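Local structure of phosphoserine aminotransferase (Bacillus alcalophilus, 1W23) at residues E25-F29 with F242-R248; I93-V97 with F136-E140; Q68-L72 with H229-S234. The protein catalyses the reversible, pyridoxal phosphate-dependent transfer of an amino group between phosphoserine and 2-oxoglutarate in serine biosynthesis, working as a homodimer. All coordinates share one frame; numbering follows the deposited sequence.

Interaction 1. Residues E25-F29 with F242-R248; sequences ELLNF and FSIYMLR
Glu25, where the chain leaves helix 16-24, reaches across to Tyr245 on helix 241-256, so the contact joins the loop after helix 16-24 to helix 241-256 in this class-V aminotransferase. Its CG is tucked between the backbone N and the carbonyl carbon (chi1 68°) and the chain runs extended from there, which carries the carboxylate to the phenol. Tyr245 OH donates a short hydrogen bond of 2.6 Å to Glu25 OE1, on the lone pair that faces away from the other oxygen, and OE1 sits in the plane of the tyrosine ring. A weak bond from Asn249 also reaches that hydroxyl. Arg248 NH2 stays 4.4 Å from Glu25 OE1, too far for a salt bridge; its guanidinium is instead hydrogen-bonded through NH1 to Gln52. Leu26 comes next, and it sends CD1 to the Phe242 ring, 3.8 Å from CE1. Phe242 in turn stacks on Phe242 of the second subunit, which places this end of the contact at the dimer interface. Phe29 closes the segment; its ring meets Tyr245 in an offset edge-to-face pair, centroids 5.5 Å apart and planes at 83°. Both rings also rest on Val49 of helix 44-61. The tyrosine presents its edge to the phenylalanine face, and the closest carbons are Phe29 CE1 and Tyr245 CE1, at 3.7 Å.

Interaction 2. Residues I93-V97 with F136-E140; sequences IGNYV and FQLNE
Asn95 ND2 is gripped by two acceptors: the backbone O of Gln137 across the contact and a carboxylate oxygen of Asp142. Asn95 belongs to strand 93-98 of the large mixed sheet of this PLP-dependent aminotransferase, while 136-140 is the extended loop leading into strand 142-148 and runs antiparallel to 93-97 without pairing its backbone with it. The bond from Asn95 ND2 to Gln137 O is 3.0 Å long and almost straight, 176° at the hydrogen. It lies in the amide plane of Asn95 and meets a lone pair of Gln137 O in the carbonyl plane. With CG swung opposite the backbone N (chi1 -160°), the asparagine leans out from the strand toward the loop, and His117 holds its OD1, so both ends of the amide are engaged and its rotation is fixed. Leu138 brings CD2 to 4.0 Å from Asn95 ND2.

Asn139 crosses Asn95 at about a right angle, their amide planes 38° apart. Its ND2 lies 3.6 Å from Asn95 ND2; the two nitrogens do not bond to each other but share Asp142, each taking one of its carboxylate oxygens. Ile93 packs on Asn139, its CD1 lying 3.9 Å from Asn139 CG. At the other end the contact turns wholly apolar. Phe136 lays one ring face against Val97, and the methyl CG2 makes a CH-pi contact 4.0 Å from the ring centroid, displaced toward the rim so that Phe136 CZ is its nearest atom.

Interaction 3. Residues Q68-L72 with H229-S234; sequences QILFL and HIKSDS
Leu72 lays its methyl CD2 over one face of the His229 imidazole, a CH-pi contact with the methyl 3.7 Å from the ring centroid and shifted toward CG. The ring is held from its other end too, since His229 NE2 is hydrogen-bonded to Met223 O, and Met82 of helix 75-87 touches both Leu72 and His229. Leu70, two residues back along the strand, points CD2 at the next residue of the helix, 3.9 Å from Ile230 CG1. Gln68 runs out extended alongside Ile230.

The helix 226-231 finishes in a Schellman motif: Ser234 N bonds to His229 O and Asp233 N makes a longer bond to Ile230 O, with Asp233 at positive phi as the C-prime residue. This turn brings Ser234 against strand 67-72, an outermost strand of the sheet within the chain. Phe71 N donates to Ser234 OG over 3.0 Å, at 164° about the hydrogen. The opposite edge of the strand is paired with strand 204-209, so the serine hydroxyl stands in for a neighbouring strand at this one amide. The serine torsion (chi1 -55°) sets OG opposite its own carbonyl carbon and beside its backbone N, facing the strand.

One ordered water bridges Ile69 O at 2.7 Å, Asp233 OD1 at 2.8 Å and Ser234 OG at 2.9 Å. The turn borders the active site: the side chain of His229 is about 5 Å from that of Asn237, a PLP-binding residue, and that of Asp233 about 7 Å from that of Arg42, which by similarity binds L-glutamate. Side-chain and water bonds thus serve polar backbone atoms on the strand edge facing the helix end, while Leu70 and Leu72 meet the same helix end mainly through their methyl groups.

In the fold
Interactions 1 and 3 adjoin, their centres about 19 Å apart: Ile244 and Leu247 of helix 241-256 pack on Phe71 of strand 67-72, with Ile244 CD1 3.7 Å from Phe71 CB. Helix 226-231 precedes helix 241-256 in the chain, and Asn237 and Thr238, cofactor-binding residues, lie between them. Interaction 2 is remote, about 41 Å from interaction 1 between centres and about 28 Å from interaction 3, yet strands 67-72 and 93-98 belong to one sheet. Each contact stands back from a bound PLP: about 9 Å from the side chain of His229, about 13 Å from Val97 and about 14 Å from Phe242, not necessarily the same cofactor of the dimer.

Interaction 1. Residues E25-F29 with F242-R248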
loop_
_atom_site.group_PDB
_atom_site.type_symbol
_atom_site.label_atom_id
_atom_site.label_comp_id
_atom_site.label_asym_id
_atom_site.label_seq_id
_atom_site.Cartn_x
_atom_site.Cartn_y
_atom_site.Cartn_z
ATOM N N GLU A 25 14.089 -12.109 11.732
ATOM C CA GLU A 25 13.190 -13.113 11.166
ATOM C C GLU A 25 12.798 -12.822 9.708
ATOM O O GLU A 25 11.837 -13.424 9.212
ATOM C CB GLU A 25 11.961 -13.359 12.075
ATOM C CG GLU A 25 10.975 -12.192 12.199
ATOM C CD GLU A 25 10.024 -12.277 13.386
ATOM O OE1 GLU A 25 9.108 -11.460 13.466
ATOM O OE2 GLU A 25 10.140 -13.150 14.259
ATOM N N LEU A 26 13.532 -11.964 9.011
ATOM C CA LEU A 26 13.131 -11.539 7.655
ATOM C C LEU A 26 13.082 -12.711 6.696
ATOM O O LEU A 26 12.306 -12.640 5.739
ATOM C CB LEU A 26 14.042 -10.444 7.097
ATOM C CG LEU A 26 13.382 -9.606 6.020
ATOM C CD1 LEU A 26 12.345 -8.666 6.574
ATOM C CD2 LEU A 26 14.431 -8.785 5.239
ATOM N N LEU A 27 13.935 -13.719 6.877
ATOM C CA LEU A 27 13.988 -14.828 5.947
ATOM C C LEU A 27 13.207 -16.043 6.408
ATOM O O LEU A 27 12.873 -16.920 5.583
ATOM C CB LEU A 27 15.460 -15.270 5.741
ATOM C CG LEU A 27 16.458 -14.171 5.477
ATOM C CD1 LEU A 27 17.889 -14.736 5.261
ATOM C CD2 LEU A 27 16.033 -13.332 4.307
ATOM N N ASN A 28 12.936 -16.161 7.706
ATOM C CA ASN A 28 12.294 -17.331 8.306
ATOM C C ASN A 28 11.337 -16.876 9.385
ATOM O O ASN A 28 11.780 -16.738 10.564
ATOM C CB ASN A 28 13.360 -18.280 8.824
ATOM C CG ASN A 28 12.773 -19.454 9.603
ATOM O OD1 ASN A 28 11.587 -19.773 9.468
ATOM N ND2 ASN A 28 13.588 -20.046 10.470
ATOM N N PHE A 29 10.118 -16.584 9.025
ATOM C CA PHE A 29 9.099 -16.105 9.938
ATOM C C PHE A 29 8.318 -17.252 10.553
ATOM O O PHE A 29 7.803 -18.110 9.821
ATOM C CB PHE A 29 8.127 -15.173 9.189
ATOM C CG PHE A 29 7.062 -14.664 10.109
ATOM C CD1 PHE A 29 7.404 -13.806 11.177
ATOM C CD2 PHE A 29 5.732 -15.017 9.949
ATOM C CE1 PHE A 29 6.433 -13.373 12.046
ATOM C CE2 PHE A 29 4.792 -14.504 10.838
ATOM C CZ PHE A 29 5.147 -13.696 11.874
ATOM N N PHE A 242 3.536 -6.902 4.743
ATOM C CA PHE A 242 4.747 -6.495 5.488
ATOM C C PHE A 242 4.467 -5.220 6.286
ATOM O O PHE A 242 4.918 -5.098 7.450
ATOM C CB PHE A 242 5.964 -6.345 4.594
ATOM C CG PHE A 242 7.249 -6.187 5.410
ATOM C CD1 PHE A 242 7.763 -7.270 6.104
ATOM C CD2 PHE A 242 7.912 -4.996 5.477
ATOM C CE1 PHE A 242 8.903 -7.132 6.853
ATOM C CE2 PHE A 242 9.071 -4.862 6.239
ATOM C CZ PHE A 242 9.596 -5.955 6.920
ATOM N N SER A 243 3.728 -4.285 5.734
ATOM C CA SER A 243 3.382 -3.060 6.493
ATOM C C SER A 243 2.543 -3.404 7.716
ATOM O O SER A 243 2.770 -2.794 8.796
ATOM C CB SER A 243 2.676 -2.043 5.612
ATOM O OG SER A 243 3.512 -1.575 4.592
ATOM N N ILE A 244 1.587 -4.304 7.602
ATOM C CA ILE A 244 0.764 -4.684 8.757
ATOM C C ILE A 244 1.587 -5.442 9.778
ATOM O O ILE A 244 1.425 -5.240 11.010
ATOM C CB ILE A 244 -0.497 -5.448 8.279
ATOM C CG1 ILE A 244 -1.420 -4.498 7.506
ATOM C CG2 ILE A 244 -1.205 -6.110 9.445
ATOM C CD1 ILE A 244 -2.451 -5.169 6.616
ATOM N N TYR A 245 2.504 -6.296 9.343
ATOM C CA TYR A 245 3.427 -6.975 10.263
ATOM C C TYR A 245 4.275 -5.953 10.989
ATOM O O TYR A 245 4.455 -6.048 12.233
ATOM C CB TYR A 245 4.291 -7.939 9.403
ATOM C CG TYR A 245 5.557 -8.347 10.091
ATOM C CD1 TYR A 245 5.602 -9.379 11.026
ATOM C CD2 TYR A 245 6.763 -7.699 9.829
ATOM C CE1 TYR A 245 6.788 -9.735 11.644
ATOM C CE2 TYR A 245 7.921 -8.031 10.463
ATOM C CZ TYR A 245 7.925 -9.073 11.385
ATOM O OH TYR A 245 9.120 -9.358 12.008
ATOM N N MET A 246 4.821 -4.944 10.301
ATOM C CA MET A 246 5.630 -3.934 10.998
ATOM C C MET A 246 4.782 -3.140 11.969
ATOM O O MET A 246 5.261 -2.796 13.074
ATOM C CB MET A 246 6.323 -3.019 9.986
ATOM C CG MET A 246 7.482 -3.664 9.279
ATOM S SD MET A 246 8.822 -4.182 10.328
ATOM C CE MET A 246 9.214 -2.729 11.243
ATOM N N LEU A 247 3.546 -2.782 11.610
ATOM C CA LEU A 247 2.610 -2.146 12.500
ATOM C C LEU A 247 2.427 -2.996 13.773
ATOM O O LEU A 247 2.498 -2.466 14.895
ATOM C CB LEU A 247 1.274 -1.934 11.770
ATOM C CG LEU A 247 0.066 -1.508 12.623
ATOM C CD1 LEU A 247 0.178 -0.206 13.248
ATOM C CD2 LEU A 247 -1.193 -1.644 11.753
ATOM N N ARG A 248 2.205 -4.304 13.625
ATOM C CA ARG A 248 2.110 -5.172 14.776
ATOM C C ARG A 248 3.345 -5.010 15.649
ATOM O O ARG A 248 3.239 -4.875 16.882
ATOM C CB ARG A 248 1.880 -6.617 14.272
ATOM C CG ARG A 248 1.504 -7.638 15.360
ATOM C CD ARG A 248 2.625 -8.064 16.330
ATOM N NE ARG A 248 3.822 -8.545 15.594
ATOM C CZ ARG A 248 3.982 -9.795 15.238
ATOM N NH1 ARG A 248 3.117 -10.756 15.559
ATOM N NH2 ARG A 248 5.075 -10.125 14.508
#

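Interaction 2. Residues I93-V97 with F136-E140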
loop_
_atom_site.group_PDB
_atom_site.type_symbol
_atom_site.label_atom_id
_atom_site.label_comp_id
_atom_site.label_asym_id
_atom_site.label_seq_id
_atom_site.Cartn_x
_atom_site.Cartn_y
_atom_site.Cartn_z
ATOM N N ILE A 93 -24.424 17.557 4.323
ATOM C CA ILE A 93 -23.261 18.464 4.215
ATOM C C ILE A 93 -22.052 17.835 4.865
ATOM O O ILE A 93 -22.122 17.342 5.983
ATOM C CB ILE A 93 -23.599 19.797 4.922
ATOM C CG1 ILE A 93 -24.782 20.507 4.228
ATOM C CG2 ILE A 93 -22.389 20.695 5.023
ATOM C CD1 ILE A 93 -25.293 21.752 4.998
ATOM N N GLY A 94 -20.913 17.901 4.161
ATOM C CA GLY A 94 -19.635 17.519 4.791
ATOM C C GLY A 94 -19.057 18.752 5.465
ATOM O O GLY A 94 -18.639 19.708 4.800
ATOM N N ASN A 95 -19.110 18.784 6.794
ATOM C CA ASN A 95 -18.746 19.971 7.573
ATOM C C ASN A 95 -17.335 19.806 8.128
ATOM O O ASN A 95 -17.061 18.771 8.750
ATOM C CB ASN A 95 -19.772 20.159 8.706
ATOM C CG ASN A 95 -19.802 21.564 9.265
ATOM O OD1 ASN A 95 -19.053 22.442 8.800
ATOM N ND2 ASN A 95 -20.693 21.810 10.251
ATOM N N TYR A 96 -16.454 20.753 7.878
ATOM C CA TYR A 96 -15.008 20.650 8.169
ATOM C C TYR A 96 -14.580 21.760 9.095
ATOM O O TYR A 96 -14.959 22.921 8.935
ATOM C CB TYR A 96 -14.182 20.788 6.820
ATOM C CG TYR A 96 -14.276 19.452 6.065
ATOM C CD1 TYR A 96 -15.438 19.142 5.368
ATOM C CD2 TYR A 96 -13.269 18.502 6.084
ATOM C CE1 TYR A 96 -15.573 17.951 4.689
ATOM C CE2 TYR A 96 -13.393 17.259 5.430
ATOM C CZ TYR A 96 -14.535 16.995 4.728
ATOM O OH TYR A 96 -14.742 15.782 4.112
ATOM N N VAL A 97 -13.685 21.428 10.033
ATOM C CA VAL A 97 -12.975 22.395 10.840
ATOM C C VAL A 97 -11.582 22.528 10.238
ATOM O O VAL A 97 -10.824 21.540 10.164
ATOM C CB VAL A 97 -12.894 22.025 12.319
ATOM C CG1 VAL A 97 -12.154 23.096 13.138
ATOM C CG2 VAL A 97 -14.268 21.777 12.923
ATOM N N PHE A 136 -17.981 26.731 16.607
ATOM C CA PHE A 136 -18.315 25.794 15.535
ATOM C C PHE A 136 -19.743 26.019 15.068
ATOM O O PHE A 136 -20.719 26.068 15.829
ATOM C CB PHE A 136 -18.220 24.349 15.996
ATOM C CG PHE A 136 -16.815 23.808 16.218
ATOM C CD1 PHE A 136 -15.675 24.583 16.259
ATOM C CD2 PHE A 136 -16.691 22.437 16.430
ATOM C CE1 PHE A 136 -14.431 23.961 16.481
ATOM C CE2 PHE A 136 -15.474 21.860 16.603
ATOM C CZ PHE A 136 -14.355 22.611 16.641
ATOM N N GLN A 137 -19.844 26.177 13.741
ATOM C CA GLN A 137 -21.117 26.389 13.070
ATOM C C GLN A 137 -21.550 25.027 12.489
ATOM O O GLN A 137 -20.959 24.515 11.536
ATOM C CB GLN A 137 -21.020 27.459 12.002
ATOM C CG GLN A 137 -20.500 28.780 12.599
ATOM C CD GLN A 137 -21.255 29.223 13.855
ATOM O OE1 GLN A 137 -20.762 29.565 14.939
ATOM N NE2 GLN A 137 -22.593 29.236 13.736
ATOM N N LEU A 138 -22.584 24.470 13.106
ATOM C CA LEU A 138 -23.101 23.151 12.808
ATOM C C LEU A 138 -24.403 23.251 12.035
ATOM O O LEU A 138 -25.158 24.254 12.177
ATOM C CB LEU A 138 -23.276 22.357 14.092
ATOM C CG LEU A 138 -22.059 22.244 15.009
ATOM C CD1 LEU A 138 -22.426 21.459 16.266
ATOM C CD2 LEU A 138 -20.863 21.672 14.231
ATOM N N ASN A 139 -24.709 22.212 11.245
ATOM C CA ASN A 139 -25.919 22.205 10.431
ATOM C C ASN A 139 -26.717 20.969 10.779
ATOM O O ASN A 139 -26.125 19.886 10.982
ATOM C CB ASN A 139 -25.605 22.162 8.913
ATOM C CG ASN A 139 -24.673 23.284 8.522
ATOM O OD1 ASN A 139 -25.076 24.457 8.492
ATOM N ND2 ASN A 139 -23.412 22.969 8.262
ATOM N N GLU A 140 -28.047 21.090 10.830
ATOM C CA GLU A 140 -28.900 19.929 11.140
ATOM C C GLU A 140 -28.687 18.757 10.141
ATOM O O GLU A 140 -28.853 17.594 10.537
ATOM C CB GLU A 140 -30.340 20.389 11.160
ATOM C CG GLU A 140 -31.002 20.928 9.829
ATOM C CD GLU A 140 -32.510 21.123 10.097
ATOM O OE1 GLU A 140 -33.151 22.205 10.415
ATOM O OE2 GLU A 140 -33.143 20.003 9.938
#

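Interaction 3. Residues Q68-L72 with H229-S234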
loop_
_atom_site.group_PDB
_atom_site.type_symbol
_atom_site.label_atom_id
_atom_site.label_comp_id
_atom_site.label_asym_id
_atom_site.label_seq_id
_atom_site.Cartn_x
_atom_site.Cartn_y
_atom_site.Cartn_z
ATOM N N GLN A 68 -14.859 -1.480 14.540
ATOM C CA GLN A 68 -13.965 -2.422 13.823
ATOM C C GLN A 68 -12.733 -1.637 13.370
ATOM O O GLN A 68 -12.787 -0.434 13.088
ATOM C CB GLN A 68 -14.639 -3.093 12.676
ATOM C CG GLN A 68 -13.774 -4.254 12.067
ATOM C CD GLN A 68 -14.528 -5.115 11.120
ATOM O OE1 GLN A 68 -14.003 -5.544 10.041
ATOM N NE2 GLN A 68 -15.765 -5.375 11.489
ATOM N N ILE A 69 -11.619 -2.340 13.289
ATOM C CA ILE A 69 -10.340 -1.818 12.852
ATOM C C ILE A 69 -10.090 -2.294 11.426
ATOM O O ILE A 69 -10.046 -3.516 11.228
ATOM C CB ILE A 69 -9.238 -2.285 13.808
ATOM C CG1 ILE A 69 -9.505 -1.786 15.243
ATOM C CG2 ILE A 69 -7.858 -1.843 13.330
ATOM C CD1 ILE A 69 -8.759 -2.608 16.282
ATOM N N LEU A 70 -9.940 -1.390 10.501
ATOM C CA LEU A 70 -9.626 -1.682 9.108
ATOM C C LEU A 70 -8.177 -1.335 8.827
ATOM O O LEU A 70 -7.656 -0.335 9.344
ATOM C CB LEU A 70 -10.517 -0.911 8.153
ATOM C CG LEU A 70 -12.010 -1.000 8.398
ATOM C CD1 LEU A 70 -12.754 -0.134 7.372
ATOM C CD2 LEU A 70 -12.535 -2.413 8.306
ATOM N N PHE A 71 -7.552 -2.136 7.957
ATOM C CA PHE A 71 -6.212 -1.903 7.436
ATOM C C PHE A 71 -6.358 -1.750 5.920
ATOM O O PHE A 71 -6.578 -2.739 5.226
ATOM C CB PHE A 71 -5.270 -3.039 7.753
ATOM C CG PHE A 71 -5.041 -3.312 9.229
ATOM C CD1 PHE A 71 -4.917 -4.589 9.690
ATOM C CD2 PHE A 71 -4.941 -2.267 10.160
ATOM C CE1 PHE A 71 -4.705 -4.857 11.033
ATOM C CE2 PHE A 71 -4.744 -2.555 11.498
ATOM C CZ PHE A 71 -4.593 -3.835 11.942
ATOM N N LEU A 72 -6.233 -0.521 5.423
ATOM C CA LEU A 72 -6.482 -0.192 4.015
ATOM C C LEU A 72 -5.223 0.337 3.362
ATOM O O LEU A 72 -4.361 0.953 4.009
ATOM C CB LEU A 72 -7.600 0.843 3.900
ATOM C CG LEU A 72 -8.929 0.415 4.528
ATOM C CD1 LEU A 72 -9.969 1.494 4.253
ATOM C CD2 LEU A 72 -9.410 -0.920 4.017
ATOM N N HIS A 229 -14.712 -3.807 3.116
ATOM C CA HIS A 229 -13.577 -4.096 3.978
ATOM C C HIS A 229 -14.021 -4.546 5.374
ATOM O O HIS A 229 -13.369 -5.379 6.002
ATOM C CB HIS A 229 -12.648 -2.868 4.036
ATOM C CG HIS A 229 -12.206 -2.513 2.636
ATOM N ND1 HIS A 229 -11.293 -3.314 1.957
ATOM C CD2 HIS A 229 -12.612 -1.498 1.821
ATOM C CE1 HIS A 229 -11.143 -2.760 0.759
ATOM N NE2 HIS A 229 -11.902 -1.663 0.640
ATOM N N ILE A 230 -15.130 -4.014 5.893
ATOM C CA ILE A 230 -15.698 -4.465 7.149
ATOM C C ILE A 230 -16.089 -5.939 7.013
ATOM O O ILE A 230 -15.698 -6.785 7.843
ATOM C CB ILE A 230 -16.944 -3.634 7.529
ATOM C CG1 ILE A 230 -16.457 -2.201 7.935
ATOM C CG2 ILE A 230 -17.731 -4.255 8.650
ATOM C CD1 ILE A 230 -17.603 -1.185 7.994
ATOM N N LYS A 231 -16.831 -6.317 5.985
ATOM C CA LYS A 231 -17.313 -7.665 5.840
ATOM C C LYS A 231 -16.204 -8.687 5.650
ATOM O O LYS A 231 -16.276 -9.796 6.150
ATOM C CB LYS A 231 -18.326 -7.711 4.656
ATOM C CG LYS A 231 -19.675 -7.118 5.076
ATOM C CD LYS A 231 -20.772 -7.254 3.988
ATOM C CE LYS A 231 -22.074 -6.740 4.577
ATOM N NZ LYS A 231 -23.088 -6.187 3.668
ATOM N N SER A 232 -15.150 -8.274 4.929
ATOM C CA SER A 232 -14.013 -9.142 4.653
ATOM C C SER A 232 -12.873 -9.028 5.660
ATOM O O SER A 232 -11.823 -9.634 5.406
ATOM C CB SER A 232 -13.447 -8.844 3.244
ATOM O OG SER A 232 -12.867 -7.538 3.290
ATOM N N ASP A 233 -13.026 -8.290 6.737
ATOM C CA ASP A 233 -11.965 -8.097 7.721
ATOM C C ASP A 233 -10.655 -7.612 7.087
ATOM O O ASP A 233 -9.572 -8.078 7.445
ATOM C CB ASP A 233 -11.729 -9.351 8.537
ATOM C CG ASP A 233 -10.842 -9.168 9.748
ATOM O OD1 ASP A 233 -10.747 -8.039 10.283
ATOM O OD2 ASP A 233 -10.246 -10.163 10.168
ATOM N N SER A 234 -10.776 -6.666 6.145
ATOM C CA SER A 234 -9.634 -6.074 5.486
ATOM C C SER A 234 -8.814 -7.105 4.672
ATOM O O SER A 234 -7.626 -6.871 4.441
ATOM C CB SER A 234 -8.724 -5.292 6.471
ATOM O OG SER A 234 -9.476 -4.324 7.174
HETATM O O HOH W 1 -10.864 -5.409 9.470
#